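Local coordinates for protein soluble lytic murein transglycosylase (Pseudomonas aeruginosa, PDB 5OHU) that cleaves the glycan strands of peptidoglycan as a lytic transglycosylase, turning over the cell wall from strand ends as well as within strands, at residues A[584-589]-A[600-605]; A[180-185]-A[212-217]; A[273-278]-A[298-303]; A[526-531]-A[539-544]. All coordinates share one frame; numbering follows the deposited sequence.

Contacts 2 and 3 lie on the helical superstructure that makes up the first part of the chain, their nearest atoms about 8 Å apart; helix 235-251 touches both. Contacts 1 and 4 belong to the C-terminal catalytic region, and contact 4 sits about 50 Å, centre to centre, from contact 3 across the centre of the chain. All residues that touch in contact 2 are buried; the other three are partly buried. Aromatic chemistry leads in the first three: a tryptophan against proline and phenylalanine in contact 1, a methionine sulfur above a tryptophan in contact 2, and alanine on tyrosine in contact 3. Contact 4 has no ring and rests mainly on alanine against leucine.

Contact 1. Residues A[584-589]-A[600-605]; sequences RQWLKD and ETIPFD
Trp586, of helix 580-586, carries this contact: its indole lies with one face against Ile602 and Pro603 and its far edge toward Phe604, all three in the linker that joins helix 595-600 to helix 605-624. Two CH-pi contacts come over the same face of the indole. Pro603 CD sits above the pyrrole half, 3.4 Å from the centroid of the five-membered ring of Trp586, only 13° off its normal, and Pro603 CG comes within 3.3 Å of Trp586 NE1. Ile602 serves the benzo half, where its branch methyl CG2 approaches Trp586 CZ3 at 3.9 Å and lies over the six-membered ring.

The aromatic pair works differently, being T-shaped. The far edge of the indole, at CZ2 and CH2, points into the face of Phe604: Trp586 CZ2 is 3.7 Å from Phe604 CD2 and stands over the centre of the phenyl ring, with the two planes at 84°. On the tryptophan side, CG is anti to the carbonyl carbon (chi1 -59°), which sends the indole across to the linker.

Trp586 O accepts hydrogen bonds from Arg319 NH2 and Trp598 NE1, so that backbone carbonyl is doubly held, while Thr601 OG1 bonds Val597 O and Arg319. Thr607 of helix 605-624 touches both Trp586 and Ile602.

Phe604 is the N-cap residue of helix 605-624, so the tryptophan packs on an Ile-Pro-Phe run leading into that helix. It is an aromatic and aliphatic cluster joining helices of the lysozyme-like fold that the transglycosylase SLT family shares.

Contact 2. Residues A[180-185]-A[212-217]; sequences KVWKRL and ALMVSV. With PO4 (phosphate ion), chain B.
Met214 packs between Trp182 and Leu185 where helices 178-190 and 208-219 run side by side, an arrangement of the alpha-superhelical scaffold. Their local axes are almost parallel, 8° apart in direction and 11.4 Å at closest approach, and helix 194-201, between them in sequence, touches Leu185 and Val215.

The tight part is a Met-aromatic contact. Trp182 reaches across with CG anti to the backbone N (chi1 -179°), and Met214 CE lies 3.7 Å from Trp182 CZ2, meeting the indole obliquely. Met214 SD is above the ring face but at a distance, 4.7 Å from the centroid of the six-membered ring of Trp182. Met214 has two modelled conformers; this is one. The indole NE1 is held by Asp239 of helix 235-251.

Packing is looser on the Leu185 side, where Leu185 CD1 meets Val215 CG2 at 4.1 Å. The first bond of exposed Lys183 points away from the neighbouring helix. Arg184, though buried, takes no part in the helix contact: its NE donates to Val155 O, its NH2 to Lys157 O, with Trp153 in cation-pi contact. A phosphate ion, probably from the crystallisation liquor and also bound by Gln159 N, accepts two nearly straight bonds: Arg184 NH1 to PO4 O3 and Arg184 NH2 to PO4 O2, each 2.8 Å.

Contact 3. Residues A[273-278]-A[298-303]; sequences EKVAIA and TQYDPG
Val275 and Tyr300 mark where two successive helices come close, their CA atoms 5.9 Å apart: helix 271-287 passes the C-terminal end of helix 293-300, a helical hairpin within the all-helical superhelix. Tyr300 is the last residue of its helix, and at Asp301 the chain leaves helical geometry. Asp301 holds the turn that follows through Arg305 N and Asp306 N.

Tyr300 is the one residue of 298-303 that touches. Its CG swings to the N side, opposite the carbonyl carbon (chi1 -77°), and its ring packs on segment 273-278, meeting Lys274, Val275 and Ala278. Ala278 CB sits on a face in a CH-pi contact, 3.8 Å from the ring centroid of Tyr300 and shifted from the centre toward CG, to which it is 3.5 Å away. At the rim, Val275 CG2 lies near the ring plane, 3.9 Å from Tyr300 CD1.

At the phenol end Lys274, with CG opposite its backbone N (chi1 -158°), lays CG and CD beside the hydroxyl: Lys274 CD is 3.7 Å from Tyr300 OH. The bend at chi3 carries CE and NZ onward toward a water, which accepts from Lys274 NZ at 3.1 Å and is weakly linked to Tyr300 OH at 3.4 Å.

Contact 4. Residues A[526-531]-A[539-544]; sequences TAKETS and ASTQQL
Thr526 O, one residue ahead of the Ala527 that packs on Leu544, is gripped by two donors from the next helical turn. Thr530 OG1 donates to it at 2.9 Å and Thr530 N at 3.0 Å, and the two approach from opposite faces of the carbonyl plane. The hydroxyl folds back on its own helix (chi1 -58°) and meets the carbonyl 37° out of its plane, not on a lone pair, spending its proton there.

Across the contact itself the chemistry is apolar and small. Ala527 CB fits against the fork of Leu544, with both CD1 and CD2 of Leu544 at 3.8 Å from it. The leucine gets there because its side chain leaves on the side of the backbone N (chi1 -73°), and it comes from a 3-10 turn whose bond runs from Leu544 N to Thr541 O, 3.0 Å. Lys528 only brushes by: Lys528 CE is 4.3 Å from Thr541 OG1.

The returning chain is braced from within by Gln543, whose OE1 accepts from Ala539 N at 3.1 Å.

Helix 524-534 and the segment 539-544 are joined by a short turn whose Leu538 covers Ala527 and Lys528. Beyond Leu544 the chain enters helix 547-564, where Leu553 meets that leucine and where Ala556 and Tyr557 pack on Thr530; the contact therefore closes a corner between two helices of the lysozyme-like catalytic domain.

Contact 1. Residues A[584-589]-A[600-605]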
loop_
_atom_site.group_PDB
_atom_site.type_symbol
_atom_site.label_atom_id
_atom_site.label_comp_id
_atom_site.label_asym_id
_atom_site.label_seq_id
_atom_site.Cartn_x
_atom_site.Cartn_y
_atom_site.Cartn_z
ATOM N N ARG A 584 -13.381 17.436 -10.014
ATOM C CA ARG A 584 -13.603 18.746 -10.620
ATOM C C ARG A 584 -12.335 19.596 -10.573
ATOM O O ARG A 584 -12.031 20.324 -11.523
ATOM C CB ARG A 584 -14.776 19.452 -9.934
ATOM C CG ARG A 584 -16.120 18.796 -10.235
ATOM C CD ARG A 584 -17.315 19.556 -9.653
ATOM N NE ARG A 584 -17.597 19.201 -8.260
ATOM C CZ ARG A 584 -17.380 20.009 -7.229
ATOM N NH1 ARG A 584 -16.882 21.224 -7.436
ATOM N NH2 ARG A 584 -17.660 19.607 -5.996
ATOM N N GLN A 585 -11.565 19.497 -9.485
ATOM C CA GLN A 585 -10.285 20.201 -9.438
ATOM C C GLN A 585 -9.342 19.709 -10.527
ATOM O O GLN A 585 -8.617 20.506 -11.133
ATOM C CB GLN A 585 -9.623 20.033 -8.072
ATOM C CG GLN A 585 -10.367 20.681 -6.924
ATOM C CD GLN A 585 -9.513 20.792 -5.677
ATOM O OE1 GLN A 585 -9.067 19.786 -5.123
ATOM N NE2 GLN A 585 -9.280 22.021 -5.229
ATOM N N TRP A 586 -9.325 18.397 -10.781
ATOM C CA TRP A 586 -8.457 17.854 -11.818
ATOM C C TRP A 586 -8.951 18.159 -13.228
ATOM O O TRP A 586 -8.260 17.839 -14.197
ATOM C CB TRP A 586 -8.310 16.351 -11.628
ATOM C CG TRP A 586 -7.749 15.977 -10.294
ATOM C CD1 TRP A 586 -7.009 16.766 -9.466
ATOM C CD2 TRP A 586 -7.884 14.716 -9.629
ATOM N NE1 TRP A 586 -6.662 16.071 -8.333
ATOM C CE2 TRP A 586 -7.191 14.812 -8.403
ATOM C CE3 TRP A 586 -8.519 13.514 -9.951
ATOM C CZ2 TRP A 586 -7.131 13.756 -7.490
ATOM C CZ3 TRP A 586 -8.450 12.462 -9.046
ATOM C CH2 TRP A 586 -7.760 12.589 -7.835
ATOM N N LEU A 587 -10.112 18.782 -13.363
ATOM C CA LEU A 587 -10.637 19.180 -14.656
ATOM C C LEU A 587 -10.509 20.676 -14.933
ATOM O O LEU A 587 -10.860 21.110 -16.037
ATOM C CB LEU A 587 -12.108 18.769 -14.753
ATOM C CG LEU A 587 -12.352 17.264 -14.839
ATOM C CD1 LEU A 587 -13.828 16.960 -14.702
ATOM C CD2 LEU A 587 -11.823 16.758 -16.169
ATOM N N LYS A 588 -10.037 21.470 -13.966
ATOM C CA LYS A 588 -10.011 22.924 -14.120
ATOM C C LYS A 588 -9.174 23.323 -15.326
ATOM O O LYS A 588 -8.044 22.858 -15.494
ATOM C CB LYS A 588 -9.450 23.607 -12.866
ATOM C CG LYS A 588 -10.199 23.358 -11.561
ATOM C CD LYS A 588 -9.887 24.452 -10.528
ATOM C CE LYS A 588 -9.779 23.916 -9.095
ATOM N NZ LYS A 588 -8.369 23.517 -8.756
ATOM N N ASP A 589 -9.736 24.194 -16.162
ATOM C CA ASP A 589 -9.031 24.812 -17.281
ATOM C C ASP A 589 -8.566 23.798 -18.313
ATOM O O ASP A 589 -7.617 24.056 -19.051
ATOM C CB ASP A 589 -7.840 25.652 -16.799
ATOM C CG ASP A 589 -8.268 26.983 -16.211
ATOM O OD1 ASP A 589 -9.443 27.108 -15.808
ATOM O OD2 ASP A 589 -7.428 27.907 -16.146
ATOM N N GLU A 600 -3.346 9.622 -17.051
ATOM C CA GLU A 600 -1.926 9.548 -16.743
ATOM C C GLU A 600 -1.496 10.664 -15.800
ATOM O O GLU A 600 -0.544 10.489 -15.027
ATOM C CB GLU A 600 -1.097 9.627 -18.023
ATOM C CG GLU A 600 0.326 9.174 -17.806
ATOM C CD GLU A 600 0.380 7.782 -17.212
ATOM O OE1 GLU A 600 -0.233 6.860 -17.836
ATOM O OE2 GLU A 600 0.973 7.630 -16.107
ATOM N N THR A 601 -2.173 11.816 -15.846
ATOM C CA THR A 601 -1.759 12.975 -15.067
ATOM C C THR A 601 -2.635 13.188 -13.846
ATOM O O THR A 601 -2.615 14.273 -13.262
ATOM C CB THR A 601 -1.730 14.246 -15.925
ATOM O OG1 THR A 601 -3.042 14.525 -16.433
ATOM C CG2 THR A 601 -0.753 14.091 -17.114
ATOM N N ILE A 602 -3.393 12.174 -13.441
ATOM C CA ILE A 602 -4.087 12.237 -12.147
ATOM C C ILE A 602 -3.050 12.397 -11.030
ATOM O O ILE A 602 -2.070 11.631 -10.973
ATOM C CB ILE A 602 -4.933 10.965 -11.939
ATOM C CG1 ILE A 602 -6.220 11.026 -12.768
ATOM C CG2 ILE A 602 -5.296 10.761 -10.455
ATOM C CD1 ILE A 602 -6.912 9.686 -12.805
ATOM N N PRO A 603 -3.191 13.367 -10.133
ATOM C CA PRO A 603 -2.142 13.583 -9.121
ATOM C C PRO A 603 -1.970 12.445 -8.127
ATOM O O PRO A 603 -0.845 12.227 -7.663
ATOM C CB PRO A 603 -2.595 14.876 -8.420
ATOM C CG PRO A 603 -3.607 15.494 -9.352
ATOM C CD PRO A 603 -4.278 14.336 -10.017
ATOM N N PHE A 604 -3.041 11.730 -7.757
ATOM C CA PHE A 604 -2.952 10.664 -6.756
ATOM C C PHE A 604 -2.605 9.344 -7.437
ATOM O O PHE A 604 -3.384 8.861 -8.264
ATOM C CB PHE A 604 -4.267 10.495 -5.991
ATOM C CG PHE A 604 -4.692 11.704 -5.201
ATOM C CD1 PHE A 604 -3.859 12.807 -5.060
ATOM C CD2 PHE A 604 -5.947 11.723 -4.578
ATOM C CE1 PHE A 604 -4.272 13.917 -4.323
ATOM C CE2 PHE A 604 -6.368 12.820 -3.837
ATOM C CZ PHE A 604 -5.532 13.923 -3.703
ATOM N N ASP A 605 -1.461 8.751 -7.063
ATOM C CA ASP A 605 -1.095 7.429 -7.567
ATOM C C ASP A 605 -2.219 6.431 -7.365
ATOM O O ASP A 605 -2.469 5.580 -8.230
ATOM C CB ASP A 605 0.149 6.881 -6.860
ATOM C CG ASP A 605 1.443 7.528 -7.317
ATOM O OD1 ASP A 605 1.481 8.142 -8.400
ATOM O OD2 ASP A 605 2.446 7.380 -6.589
#

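Contact 2. Residues A[180-185]-A[212-217]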
loop_
_atom_site.group_PDB
_atom_site.type_symbol
_atom_site.label_atom_id
_atom_site.label_comp_id
_atom_site.label_asym_id
_atom_site.label_seq_id
_atom_site.Cartn_x
_atom_site.Cartn_y
_atom_site.Cartn_z
ATOM N N LYS A 180 23.697 14.407 16.723
ATOM C CA LYS A 180 22.768 13.281 16.615
ATOM C C LYS A 180 21.424 13.585 17.265
ATOM O O LYS A 180 20.389 13.096 16.797
ATOM C CB LYS A 180 23.378 12.026 17.242
ATOM C CG LYS A 180 24.664 11.591 16.576
ATOM C CD LYS A 180 25.328 10.499 17.383
ATOM C CE LYS A 180 26.594 10.010 16.720
ATOM N NZ LYS A 180 27.389 9.185 17.672
ATOM N N VAL A 181 21.412 14.364 18.349
ATOM C CA VAL A 181 20.148 14.878 18.868
ATOM C C VAL A 181 19.458 15.718 17.806
ATOM O O VAL A 181 18.256 15.570 17.546
ATOM C CB VAL A 181 20.378 15.693 20.153
ATOM C CG1 VAL A 181 19.030 16.128 20.752
ATOM C CG2 VAL A 181 21.188 14.889 21.153
ATOM N N TRP A 182 20.223 16.609 17.171
ATOM C CA TRP A 182 19.680 17.474 16.131
ATOM C C TRP A 182 19.082 16.671 14.977
ATOM O O TRP A 182 17.951 16.935 14.555
ATOM C CB TRP A 182 20.770 18.421 15.631
ATOM C CG TRP A 182 20.288 19.381 14.573
ATOM C CD1 TRP A 182 20.467 19.263 13.229
ATOM C CD2 TRP A 182 19.538 20.587 14.777
ATOM N NE1 TRP A 182 19.883 20.330 12.578
ATOM C CE2 TRP A 182 19.310 21.158 13.504
ATOM C CE3 TRP A 182 19.049 21.244 15.907
ATOM C CZ2 TRP A 182 18.608 22.360 13.333
ATOM C CZ3 TRP A 182 18.348 22.436 15.738
ATOM C CH2 TRP A 182 18.138 22.984 14.461
ATOM N N LYS A 183 19.823 15.682 14.454
ATOM C CA LYS A 183 19.275 14.849 13.386
ATOM C C LYS A 183 17.940 14.247 13.779
ATOM O O LYS A 183 17.001 14.208 12.973
ATOM C CB LYS A 183 20.201 13.690 13.036
ATOM C CG LYS A 183 21.267 13.853 11.997
ATOM C CD LYS A 183 22.516 14.321 12.612
ATOM C CE LYS A 183 23.688 14.143 11.661
ATOM N NZ LYS A 183 23.272 14.571 10.285
ATOM N N ARG A 184 17.848 13.709 14.994
ATOM C CA ARG A 184 16.603 13.054 15.357
ATOM C C ARG A 184 15.489 14.076 15.520
ATOM O O ARG A 184 14.334 13.812 15.169
ATOM C CB ARG A 184 16.773 12.226 16.632
ATOM C CG ARG A 184 15.586 11.292 16.836
ATOM C CD ARG A 184 15.574 10.632 18.190
ATOM N NE ARG A 184 14.429 9.750 18.300
ATOM C CZ ARG A 184 14.059 9.117 19.412
ATOM N NH1 ARG A 184 14.749 9.257 20.538
ATOM N NH2 ARG A 184 12.992 8.340 19.390
ATOM N N LEU A 185 15.817 15.246 16.060
ATOM C CA LEU A 185 14.853 16.337 16.123
ATOM C C LEU A 185 14.256 16.607 14.751
ATOM O O LEU A 185 13.036 16.696 14.598
ATOM C CB LEU A 185 15.545 17.573 16.695
ATOM C CG LEU A 185 14.905 18.960 16.811
ATOM C CD1 LEU A 185 13.428 18.914 16.986
ATOM C CD2 LEU A 185 15.542 19.653 18.016
ATOM N N ALA A 212 13.845 24.924 18.890
ATOM C CA ALA A 212 12.486 25.414 19.066
ATOM C C ALA A 212 11.964 26.028 17.774
ATOM O O ALA A 212 10.778 25.902 17.440
ATOM C CB ALA A 212 12.452 26.434 20.209
ATOM N N LEU A 213 12.850 26.682 17.028
ATOM C CA LEU A 213 12.467 27.271 15.756
ATOM C C LEU A 213 12.099 26.194 14.760
ATOM O O LEU A 213 11.154 26.352 13.973
ATOM C CB LEU A 213 13.619 28.123 15.228
ATOM C CG LEU A 213 13.308 29.367 14.420
ATOM C CD1 LEU A 213 12.177 30.151 15.109
ATOM C CD2 LEU A 213 14.585 30.220 14.316
ATOM N N MET A 214 12.844 25.088 14.771
ATOM C CA MET A 214 12.494 23.978 13.900
ATOM C C MET A 214 11.076 23.497 14.181
ATOM O O MET A 214 10.286 23.307 13.251
ATOM C CB MET A 214 13.496 22.838 14.056
ATOM C CG MET A 214 13.149 21.624 13.212
ATOM S SD MET A 214 14.575 20.558 12.955
ATOM C CE MET A 214 15.450 21.466 11.684
ATOM N N VAL A 215 10.730 23.321 15.458
ATOM C CA VAL A 215 9.398 22.819 15.787
ATOM C C VAL A 215 8.325 23.808 15.331
ATOM O O VAL A 215 7.331 23.425 14.709
ATOM C CB VAL A 215 9.292 22.507 17.295
ATOM C CG1 VAL A 215 7.852 22.089 17.657
ATOM C CG2 VAL A 215 10.308 21.416 17.698
ATOM N N SER A 216 8.515 25.095 15.636
ATOM C CA SER A 216 7.549 26.121 15.242
ATOM C C SER A 216 7.360 26.173 13.730
ATOM O O SER A 216 6.232 26.284 13.240
ATOM C CB SER A 216 8.000 27.481 15.758
ATOM O OG SER A 216 7.040 28.472 15.414
ATOM N N VAL A 217 8.455 26.092 12.978
ATOM C CA VAL A 217 8.367 26.135 11.525
ATOM C C VAL A 217 7.714 24.868 10.992
ATOM O O VAL A 217 6.956 24.910 10.018
ATOM C CB VAL A 217 9.770 26.360 10.926
ATOM C CG1 VAL A 217 9.801 26.057 9.434
ATOM C CG2 VAL A 217 10.235 27.785 11.209
HETATM P P PO4 B . 12.715 7.381 23.145
HETATM O O1 PO4 B . 11.754 8.020 24.111
HETATM O O2 PO4 B . 12.041 7.204 21.810
HETATM O O3 PO4 B . 13.940 8.256 23.026
HETATM O O4 PO4 B . 13.134 6.026 23.661
#

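Contact 3. Residues A[273-278]-A[298-303]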
loop_
_atom_site.group_PDB
_atom_site.type_symbol
_atom_site.label_atom_id
_atom_site.label_comp_id
_atom_site.label_asym_id
_atom_site.label_seq_id
_atom_site.Cartn_x
_atom_site.Cartn_y
_atom_site.Cartn_z
ATOM N N GLU A 273 20.512 18.924 0.667
ATOM C CA GLU A 273 19.206 19.449 1.047
ATOM C C GLU A 273 18.619 20.321 -0.056
ATOM O O GLU A 273 17.401 20.312 -0.256
ATOM C CB GLU A 273 19.272 20.205 2.378
ATOM C CG GLU A 273 20.376 21.219 2.524
ATOM C CD GLU A 273 20.722 21.466 3.989
ATOM O OE1 GLU A 273 19.996 20.933 4.859
ATOM O OE2 GLU A 273 21.715 22.173 4.271
ATOM N N LYS A 274 19.461 21.028 -0.812
ATOM C CA LYS A 274 18.956 21.803 -1.936
ATOM C C LYS A 274 18.298 20.904 -2.980
ATOM O O LYS A 274 17.235 21.239 -3.507
ATOM C CB LYS A 274 20.078 22.624 -2.562
ATOM C CG LYS A 274 19.583 23.813 -3.354
ATOM C CD LYS A 274 20.747 24.580 -3.966
ATOM C CE LYS A 274 21.766 25.000 -2.913
ATOM N NZ LYS A 274 22.885 25.797 -3.497
ATOM N N VAL A 275 18.898 19.749 -3.278
ATOM C CA VAL A 275 18.277 18.829 -4.227
ATOM C C VAL A 275 16.960 18.304 -3.675
ATOM O O VAL A 275 15.968 18.200 -4.398
ATOM C CB VAL A 275 19.238 17.680 -4.585
ATOM C CG1 VAL A 275 18.463 16.458 -5.000
ATOM C CG2 VAL A 275 20.154 18.103 -5.718
ATOM N N ALA A 276 16.920 17.980 -2.386
ATOM C CA ALA A 276 15.683 17.483 -1.797
ATOM C C ALA A 276 14.593 18.541 -1.854
ATOM O O ALA A 276 13.457 18.254 -2.245
ATOM C CB ALA A 276 15.916 17.044 -0.347
ATOM N N ILE A 277 14.922 19.775 -1.453
ATOM C CA ILE A 277 13.945 20.856 -1.507
ATOM C C ILE A 277 13.415 21.014 -2.925
ATOM O O ILE A 277 12.197 21.010 -3.163
ATOM C CB ILE A 277 14.567 22.166 -1.000
ATOM C CG1 ILE A 277 15.014 22.013 0.452
ATOM C CG2 ILE A 277 13.562 23.281 -1.120
ATOM C CD1 ILE A 277 15.849 23.205 0.956
ATOM N N ALA A 278 14.333 21.148 -3.884
ATOM C CA ALA A 278 13.957 21.382 -5.271
ATOM C C ALA A 278 13.079 20.260 -5.801
ATOM O O ALA A 278 12.090 20.509 -6.500
ATOM C CB ALA A 278 15.212 21.524 -6.133
ATOM N N THR A 298 14.435 19.723 -14.247
ATOM C CA THR A 298 15.493 19.446 -15.211
ATOM C C THR A 298 16.863 19.795 -14.639
ATOM O O THR A 298 17.842 19.069 -14.856
ATOM C CB THR A 298 15.214 20.235 -16.493
ATOM O OG1 THR A 298 13.949 19.832 -17.030
ATOM C CG2 THR A 298 16.301 20.011 -17.540
ATOM N N GLN A 299 16.950 20.897 -13.902
ATOM C CA GLN A 299 18.217 21.317 -13.326
ATOM C C GLN A 299 18.621 20.454 -12.130
ATOM O O GLN A 299 19.817 20.222 -11.911
ATOM C CB GLN A 299 18.116 22.787 -12.916
ATOM C CG GLN A 299 19.320 23.342 -12.182
ATOM C CD GLN A 299 20.484 23.605 -13.112
ATOM O OE1 GLN A 299 20.318 23.660 -14.332
ATOM N NE2 GLN A 299 21.670 23.770 -12.543
ATOM N N TYR A 300 17.667 19.963 -11.343
ATOM C CA TYR A 300 18.038 19.257 -10.129
ATOM C C TYR A 300 17.961 17.741 -10.256
ATOM O O TYR A 300 18.312 17.042 -9.304
ATOM C CB TYR A 300 17.207 19.775 -8.949
ATOM C CG TYR A 300 17.766 21.116 -8.506
ATOM C CD1 TYR A 300 18.853 21.181 -7.652
ATOM C CD2 TYR A 300 17.264 22.315 -9.014
ATOM C CE1 TYR A 300 19.404 22.397 -7.278
ATOM C CE2 TYR A 300 17.812 23.543 -8.644
ATOM C CZ TYR A 300 18.882 23.571 -7.773
ATOM O OH TYR A 300 19.447 24.768 -7.389
ATOM N N ASP A 301 17.560 17.212 -11.415
ATOM C CA ASP A 301 17.751 15.790 -11.670
ATOM C C ASP A 301 18.147 15.584 -13.129
ATOM O O ASP A 301 17.451 14.889 -13.884
ATOM C CB ASP A 301 16.491 15.007 -11.297
ATOM C CG ASP A 301 16.737 13.503 -11.187
ATOM O OD1 ASP A 301 17.911 13.096 -11.058
ATOM O OD2 ASP A 301 15.751 12.726 -11.182
ATOM N N PRO A 302 19.262 16.166 -13.571
ATOM C CA PRO A 302 19.628 16.026 -14.991
ATOM C C PRO A 302 19.872 14.584 -15.412
ATOM O O PRO A 302 19.642 14.245 -16.582
ATOM C CB PRO A 302 20.903 16.876 -15.104
ATOM C CG PRO A 302 21.502 16.816 -13.738
ATOM C CD PRO A 302 20.318 16.847 -12.794
ATOM N N GLY A 303 20.316 13.722 -14.503
ATOM C CA GLY A 303 20.599 12.350 -14.865
ATOM C C GLY A 303 19.477 11.359 -14.631
ATOM O O GLY A 303 19.705 10.150 -14.744
HETATM O O HOH W 1 22.738 24.690 -6.372
#

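Contact 4. Residues A[526-531]-A[539-544]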
loop_
_atom_site.group_PDB
_atom_site.type_symbol
_atom_site.label_atom_id
_atom_site.label_comp_id
_atom_site.label_asym_id
_atom_site.label_seq_id
_atom_site.Cartn_x
_atom_site.Cartn_y
_atom_site.Cartn_z
ATOM N N THR A 526 -23.032 7.678 3.424
ATOM C CA THR A 526 -23.333 7.617 1.999
ATOM C C THR A 526 -24.499 6.674 1.724
ATOM O O THR A 526 -25.404 6.998 0.943
ATOM C CB THR A 526 -22.099 7.151 1.223
ATOM O OG1 THR A 526 -21.006 8.046 1.463
ATOM C CG2 THR A 526 -22.397 7.077 -0.281
ATOM N N ALA A 527 -24.490 5.495 2.353
ATOM C CA ALA A 527 -25.553 4.531 2.107
ATOM C C ALA A 527 -26.901 5.057 2.583
ATOM O O ALA A 527 -27.919 4.846 1.918
ATOM C CB ALA A 527 -25.226 3.190 2.775
ATOM N N LYS A 528 -26.938 5.745 3.729
ATOM C CA LYS A 528 -28.232 6.214 4.219
ATOM C C LYS A 528 -28.790 7.329 3.339
ATOM O O LYS A 528 -30.000 7.378 3.102
ATOM C CB LYS A 528 -28.122 6.661 5.679
ATOM C CG LYS A 528 -27.976 5.500 6.659
ATOM C CD LYS A 528 -28.045 5.922 8.140
ATOM C CE LYS A 528 -26.667 6.266 8.700
ATOM N NZ LYS A 528 -26.689 6.418 10.185
ATOM N N GLU A 529 -27.926 8.209 2.829
ATOM C CA GLU A 529 -28.374 9.276 1.940
ATOM C C GLU A 529 -28.896 8.712 0.623
ATOM O O GLU A 529 -29.954 9.132 0.133
ATOM C CB GLU A 529 -27.229 10.260 1.690
ATOM C CG GLU A 529 -27.114 11.359 2.742
ATOM C CD GLU A 529 -25.728 11.989 2.806
ATOM O OE1 GLU A 529 -25.393 12.573 3.864
ATOM O OE2 GLU A 529 -24.972 11.895 1.811
ATOM N N THR A 530 -28.152 7.769 0.033
ATOM C CA THR A 530 -28.605 7.085 -1.175
ATOM C C THR A 530 -29.951 6.417 -0.944
ATOM O O THR A 530 -30.866 6.520 -1.775
ATOM C CB THR A 530 -27.561 6.056 -1.604
ATOM O OG1 THR A 530 -26.311 6.718 -1.821
ATOM C CG2 THR A 530 -27.983 5.361 -2.891
ATOM N N SER A 531 -30.097 5.767 0.208
ATOM C CA SER A 531 -31.355 5.123 0.566
ATOM C C SER A 531 -32.508 6.119 0.575
ATOM O O SER A 531 -33.599 5.828 0.073
ATOM C CB SER A 531 -31.202 4.446 1.929
ATOM O OG SER A 531 -32.459 4.083 2.463
ATOM N N ALA A 539 -32.497 -0.953 6.534
ATOM C CA ALA A 539 -32.868 -1.099 7.943
ATOM C C ALA A 539 -31.791 -0.553 8.876
ATOM O O ALA A 539 -32.105 0.150 9.843
ATOM C CB ALA A 539 -33.153 -2.565 8.265
ATOM N N SER A 540 -30.523 -0.861 8.606
ATOM C CA SER A 540 -29.422 -0.375 9.428
ATOM C C SER A 540 -28.142 -0.420 8.608
ATOM O O SER A 540 -28.073 -1.072 7.566
ATOM C CB SER A 540 -29.259 -1.207 10.704
ATOM O OG SER A 540 -28.734 -2.492 10.409
ATOM N N THR A 541 -27.118 0.277 9.113
ATOM C CA THR A 541 -25.773 0.142 8.559
ATOM C C THR A 541 -25.349 -1.320 8.485
ATOM O O THR A 541 -24.663 -1.730 7.542
ATOM C CB THR A 541 -24.777 0.944 9.404
ATOM O OG1 THR A 541 -25.031 2.345 9.250
ATOM C CG2 THR A 541 -23.333 0.655 8.988
ATOM N N GLN A 542 -25.773 -2.131 9.457
ATOM C CA GLN A 542 -25.328 -3.522 9.506
ATOM C C GLN A 542 -25.760 -4.302 8.266
ATOM O O GLN A 542 -25.017 -5.160 7.776
ATOM C CB GLN A 542 -25.846 -4.194 10.782
ATOM C CG GLN A 542 -25.713 -5.725 10.816
ATOM C CD GLN A 542 -24.272 -6.229 10.896
ATOM O OE1 GLN A 542 -23.311 -5.453 10.845
ATOM N NE2 GLN A 542 -24.121 -7.546 11.029
ATOM N N GLN A 543 -26.948 -4.007 7.730
ATOM C CA GLN A 543 -27.433 -4.717 6.550
ATOM C C GLN A 543 -26.538 -4.540 5.328
ATOM O O GLN A 543 -26.707 -5.282 4.354
ATOM C CB GLN A 543 -28.850 -4.263 6.200
ATOM C CG GLN A 543 -29.941 -5.114 6.809
ATOM C CD GLN A 543 -31.313 -4.721 6.318
ATOM O OE1 GLN A 543 -31.462 -3.751 5.568
ATOM N NE2 GLN A 543 -32.331 -5.473 6.733
ATOM N N LEU A 544 -25.589 -3.599 5.358
ATOM C CA LEU A 544 -24.696 -3.359 4.227
ATOM C C LEU A 544 -23.778 -4.534 3.898
ATOM O O LEU A 544 -23.126 -4.502 2.848
ATOM C CB LEU A 544 -23.841 -2.124 4.493
ATOM C CG LEU A 544 -24.571 -0.789 4.393
ATOM C CD1 LEU A 544 -23.626 0.338 4.788
ATOM C CD2 LEU A 544 -25.078 -0.606 2.971
#